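Long-range contacts in glycoside hydrolase family 31 (Trueperella pyogenes, PDB 5I0F), which probably hydrolyses the cyclic glucose oligosaccharide cycloalternan, working through a covalent glycosyl-enzyme intermediate: residues A[139-144]-A[264-269]; A[144-149]-A[165-170]. All blocks are in the same frame, centred on the assembly; numbering follows the deposited sequence.

Interaction 1: residues A[139-144]-A[264-269]; sequences IDIDGD and VRVNTW
Strand 139-141 runs parallel to 264-269, the axes of these short segments 4.7 Å apart at closest and 18° from parallel; Ile139 pairs with Val264 and Asp140 with Arg265. Two backbone bonds centre on Asp140: its N reaches Val264 O at 2.8 Å, and its O accepts from Val266 N at 2.9 Å. Beyond Ile141 the two chains part. Water 1 fills in there, accepting from Asp142 N, donating to Val266 O and bonding Thr268 OG1.

One face of the pair is apolar. Ile139 lies alongside Val264, with CD1 3.9 Å from Val264 CB. Ile141 also lies beside its partner; CG1 stands anti to the backbone N (chi1 -177°), and CD1 comes 3.7 Å from Val266 CG1. Thr268 CG2 extends this row against Ile141 CG1.

The other face is charged. Arg265 bends at chi2 (65°), which carries its guanidinium across toward Asp140 and Asp142. NH1 bonds Asp140 OD1 at 3.2 Å, from above the carboxylate plane, and forms a salt bridge with Asp142 OD2 at 3.5 Å. NE and NH2 both grip Asn267 OD1, which limits rotation of the guanidinium. Asn267 ND2 is held in turn by Glu231 and His229. The arrangement is a parallel edge pairing: strand 138-141 is the outermost strand of a mixed five-stranded sheet, with strand 160-168 packed against its apolar face.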
# COMPACT_ATOMS: atom_id res chain seq x y z
N ILE A 139 -6.73 -26.33 12.48
CA ILE A 139 -5.81 -25.76 11.50
C ILE A 139 -5.58 -26.80 10.39
O ILE A 139 -5.01 -27.87 10.65
CB ILE A 139 -4.44 -25.39 12.13
CG1 ILE A 139 -4.59 -24.55 13.41
CG2 ILE A 139 -3.58 -24.65 11.11
CD1 ILE A 139 -5.25 -23.22 13.22
N ASP A 140 -6.03 -26.49 9.18
CA ASP A 140 -5.85 -27.37 8.02
C ASP A 140 -4.49 -27.00 7.41
O ASP A 140 -4.37 -25.99 6.71
CB ASP A 140 -7.02 -27.16 7.04
CG ASP A 140 -6.87 -27.96 5.73
OD1 ASP A 140 -5.94 -28.77 5.63
OD2 ASP A 140 -7.69 -27.76 4.79
N ILE A 141 -3.47 -27.79 7.74
CA ILE A 141 -2.08 -27.51 7.37
C ILE A 141 -1.32 -28.83 7.18
O ILE A 141 -1.48 -29.74 7.98
CB ILE A 141 -1.37 -26.62 8.43
CG1 ILE A 141 0.06 -26.27 7.99
CG2 ILE A 141 -1.34 -27.30 9.80
CD1 ILE A 141 0.74 -25.18 8.81
N ASP A 142 -0.51 -28.92 6.14
CA ASP A 142 0.28 -30.10 5.80
C ASP A 142 1.74 -29.81 6.14
O ASP A 142 2.02 -28.84 6.84
CB ASP A 142 0.10 -30.42 4.31
CG ASP A 142 -1.35 -30.73 3.97
OD1 ASP A 142 -1.92 -31.63 4.61
OD2 ASP A 142 -1.94 -30.06 3.09
N GLY A 143 2.68 -30.65 5.70
CA GLY A 143 4.11 -30.36 5.89
C GLY A 143 4.56 -30.68 7.30
O GLY A 143 3.80 -31.24 8.09
N ASP A 144 5.80 -30.32 7.62
CA ASP A 144 6.45 -30.80 8.86
C ASP A 144 6.83 -29.72 9.88
O ASP A 144 7.40 -30.06 10.92
CB ASP A 144 7.70 -31.68 8.52
CG ASP A 144 8.79 -30.93 7.72
OD1 ASP A 144 8.93 -29.70 7.83
OD2 ASP A 144 9.55 -31.60 6.98
N VAL A 264 -8.96 -22.84 9.93
CA VAL A 264 -7.97 -22.00 9.28
C VAL A 264 -7.13 -22.82 8.30
O VAL A 264 -6.46 -23.74 8.71
CB VAL A 264 -7.03 -21.35 10.31
CG1 VAL A 264 -6.00 -20.46 9.63
CG2 VAL A 264 -7.83 -20.57 11.34
N ARG A 265 -7.16 -22.47 7.03
CA ARG A 265 -6.35 -23.16 6.02
C ARG A 265 -5.01 -22.45 5.91
O ARG A 265 -4.97 -21.21 5.78
CB ARG A 265 -7.08 -23.18 4.68
CG ARG A 265 -6.25 -23.60 3.47
CD ARG A 265 -5.76 -25.03 3.53
NE ARG A 265 -4.81 -25.31 2.45
CZ ARG A 265 -4.18 -26.47 2.27
NH1 ARG A 265 -4.38 -27.50 3.08
NH2 ARG A 265 -3.33 -26.59 1.25
N VAL A 266 -3.93 -23.22 5.98
CA VAL A 266 -2.58 -22.72 5.73
C VAL A 266 -1.97 -23.54 4.60
O VAL A 266 -1.70 -24.73 4.77
CB VAL A 266 -1.70 -22.84 6.99
CG1 VAL A 266 -0.30 -22.28 6.71
CG2 VAL A 266 -2.36 -22.12 8.15
N ASN A 267 -1.76 -22.91 3.45
CA ASN A 267 -1.08 -23.57 2.35
C ASN A 267 0.41 -23.60 2.65
O ASN A 267 0.95 -22.69 3.30
CB ASN A 267 -1.32 -22.86 1.02
CG ASN A 267 -2.79 -22.78 0.66
OD1 ASN A 267 -3.48 -23.80 0.54
ND2 ASN A 267 -3.28 -21.56 0.47
N THR A 268 1.09 -24.66 2.21
CA THR A 268 2.53 -24.81 2.43
C THR A 268 3.18 -25.47 1.23
O THR A 268 2.54 -26.24 0.52
CB THR A 268 2.89 -25.64 3.69
OG1 THR A 268 2.31 -26.96 3.62
CG2 THR A 268 2.42 -24.97 4.97
N TRP A 269 4.45 -25.17 1.02
CA TRP A 269 5.23 -25.71 -0.10
C TRP A 269 6.64 -25.90 0.35
O TRP A 269 7.10 -25.29 1.32
CB TRP A 269 5.23 -24.76 -1.30
CG TRP A 269 3.87 -24.35 -1.71
CD1 TRP A 269 3.06 -25.00 -2.57
CD2 TRP A 269 3.15 -23.20 -1.25
NE1 TRP A 269 1.87 -24.33 -2.70
CE2 TRP A 269 1.88 -23.23 -1.88
CE3 TRP A 269 3.44 -22.15 -0.37
CZ2 TRP A 269 0.92 -22.25 -1.67
CZ3 TRP A 269 2.46 -21.15 -0.16
CH2 TRP A 269 1.22 -21.21 -0.82
O HOH W 1 -0.37 -27.00 3.98

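Interaction 2: residues A[144-149]-A[165-170]; sequences DRFIPD and FALRIE
Arg145 meets Arg168 through both backbone and side chain, and Asp144 just before it contributes a carboxylate. Asp144 OD1 makes a salt bridge to Arg145 NE at 3.4 Å. Arg145 O accepts from Arg168 N at 2.8 Å. The Arg145 chain turns at chi2 (-52°) and passes over Arg168 O, where NH1 bonds that oxygen at 3.0 Å from above the carbonyl plane. Its guanidinium stacks on that of Arg168, with the planes 27° apart. The Glu170 carboxylate lies over a face of the Arg145 guanidinium, a long, purely electrostatic contact. Glu170 OE2 instead takes a straight bond from Arg168 NH2 at 2.8 Å, through its anti lone pair.

Phe146 presents its ring edge to Phe165 CD2, with CE1 3.9 Å away. Leu167 CD2 also lies near that edge and packs on Phe146 CA at 3.8 Å. Ile147 N then bonds Ala166 O at 3.1 Å, while its CD1 rests on Arg168 CB.

Glu173 forms a further salt bridge with Arg145 NH2. The stacked arginines therefore sit among three carboxylates, those of Asp144, Glu170 and Glu173, which probably balance their charge and let the guanidinium groups lie close together.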
# COMPACT_ATOMS: atom_id res chain seq x y z
N ASP A 144 5.80 -30.32 7.62
CA ASP A 144 6.45 -30.80 8.86
C ASP A 144 6.83 -29.72 9.88
O ASP A 144 7.40 -30.06 10.92
CB ASP A 144 7.70 -31.68 8.52
CG ASP A 144 8.79 -30.93 7.72
OD1 ASP A 144 8.93 -29.70 7.83
OD2 ASP A 144 9.55 -31.60 6.98
N ARG A 145 6.54 -28.44 9.61
CA ARG A 145 6.92 -27.37 10.56
C ARG A 145 5.83 -26.96 11.55
O ARG A 145 6.13 -26.31 12.54
CB ARG A 145 7.45 -26.15 9.81
CG ARG A 145 8.68 -26.42 8.94
CD ARG A 145 9.82 -27.13 9.67
NE ARG A 145 11.03 -27.20 8.85
CZ ARG A 145 11.96 -26.24 8.73
NH1 ARG A 145 11.86 -25.11 9.43
NH2 ARG A 145 13.00 -26.43 7.92
N PHE A 146 4.58 -27.33 11.29
CA PHE A 146 3.48 -27.04 12.23
C PHE A 146 3.73 -27.75 13.55
O PHE A 146 4.02 -28.93 13.55
CB PHE A 146 2.17 -27.55 11.63
CG PHE A 146 0.95 -27.36 12.51
CD1 PHE A 146 0.58 -26.09 12.94
CD2 PHE A 146 0.14 -28.44 12.86
CE1 PHE A 146 -0.56 -25.90 13.72
CE2 PHE A 146 -1.00 -28.25 13.63
CZ PHE A 146 -1.34 -26.99 14.07
N ILE A 147 3.60 -27.03 14.66
CA ILE A 147 3.71 -27.58 16.00
C ILE A 147 2.31 -27.99 16.44
O ILE A 147 1.49 -27.13 16.78
CB ILE A 147 4.28 -26.53 16.98
CG1 ILE A 147 5.64 -25.97 16.49
CG2 ILE A 147 4.37 -27.08 18.39
CD1 ILE A 147 6.75 -26.99 16.35
N PRO A 148 2.00 -29.31 16.42
CA PRO A 148 0.60 -29.72 16.59
C PRO A 148 -0.08 -29.37 17.92
O PRO A 148 -1.29 -29.19 17.93
CB PRO A 148 0.61 -31.23 16.35
CG PRO A 148 2.03 -31.66 16.47
CD PRO A 148 2.90 -30.46 16.24
N ASP A 149 0.66 -29.25 19.02
CA ASP A 149 0.03 -28.83 20.30
C ASP A 149 -0.00 -27.29 20.50
O ASP A 149 -0.42 -26.81 21.56
CB ASP A 149 0.67 -29.54 21.51
CG ASP A 149 2.10 -29.05 21.82
OD1 ASP A 149 2.65 -28.19 21.09
OD2 ASP A 149 2.68 -29.55 22.81
N PHE A 165 -1.01 -20.02 16.69
CA PHE A 165 -0.31 -21.29 16.52
C PHE A 165 1.12 -21.01 16.07
O PHE A 165 1.47 -19.85 15.81
CB PHE A 165 -1.08 -22.22 15.55
CG PHE A 165 -1.18 -21.69 14.16
CD1 PHE A 165 -2.23 -20.86 13.78
CD2 PHE A 165 -0.20 -22.01 13.22
CE1 PHE A 165 -2.32 -20.38 12.48
CE2 PHE A 165 -0.28 -21.52 11.92
CZ PHE A 165 -1.34 -20.71 11.55
N ALA A 166 1.94 -22.04 16.01
CA ALA A 166 3.37 -21.88 15.74
C ALA A 166 3.88 -22.81 14.67
O ALA A 166 3.36 -23.92 14.48
CB ALA A 166 4.18 -22.06 17.01
N LEU A 167 4.91 -22.32 13.98
CA LEU A 167 5.70 -23.11 13.05
C LEU A 167 7.16 -23.12 13.49
O LEU A 167 7.70 -22.09 13.96
CB LEU A 167 5.62 -22.53 11.64
CG LEU A 167 4.24 -22.21 11.08
CD1 LEU A 167 4.43 -21.62 9.69
CD2 LEU A 167 3.39 -23.46 11.00
N ARG A 168 7.82 -24.26 13.28
CA ARG A 168 9.23 -24.40 13.62
C ARG A 168 10.14 -23.75 12.55
O ARG A 168 9.92 -23.95 11.36
CB ARG A 168 9.56 -25.89 13.76
CG ARG A 168 10.95 -26.16 14.33
CD ARG A 168 11.11 -27.62 14.76
NE ARG A 168 10.97 -28.49 13.62
CZ ARG A 168 11.92 -28.73 12.70
NH1 ARG A 168 11.66 -29.55 11.70
NH2 ARG A 168 13.15 -28.17 12.78
N ILE A 169 11.16 -23.03 12.99
CA ILE A 169 12.20 -22.48 12.10
C ILE A 169 13.55 -22.95 12.63
O ILE A 169 13.73 -23.08 13.83
CB ILE A 169 12.12 -20.93 12.00
CG1 ILE A 169 13.18 -20.35 11.07
CG2 ILE A 169 12.25 -20.24 13.37
CD1 ILE A 169 12.89 -18.90 10.65
N GLU A 170 14.46 -23.25 11.71
CA GLU A 170 15.80 -23.76 12.03
C GLU A 170 16.85 -22.65 12.02
O GLU A 170 16.63 -21.56 11.49
CB GLU A 170 16.17 -24.91 11.08
CG GLU A 170 15.20 -26.07 11.21
CD GLU A 170 15.57 -27.32 10.42
OE1 GLU A 170 16.48 -27.26 9.58
OE2 GLU A 170 14.94 -28.38 10.65

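From the N terminus, strand 138-141 comes first and leads through Asp142 and Gly143 into 144-149. Asp144 belongs to both contacts. Interaction 2 closes a short loop when the chain returns along strand 160-168. Interaction 1 closes a much longer one when strand 263-271 arrives, so interaction 2 is nested inside it. The centres are about 10 Å apart. Between them, Phe146 packs on Ile141, Leu167 also meets Ile141, and Phe165 touches Ile139 and Val266. These residues join two sheets: the mixed sheet with 138-141 at its edge, and the antiparallel sheet containing 160-168. The 144-149 loop helps bridge them.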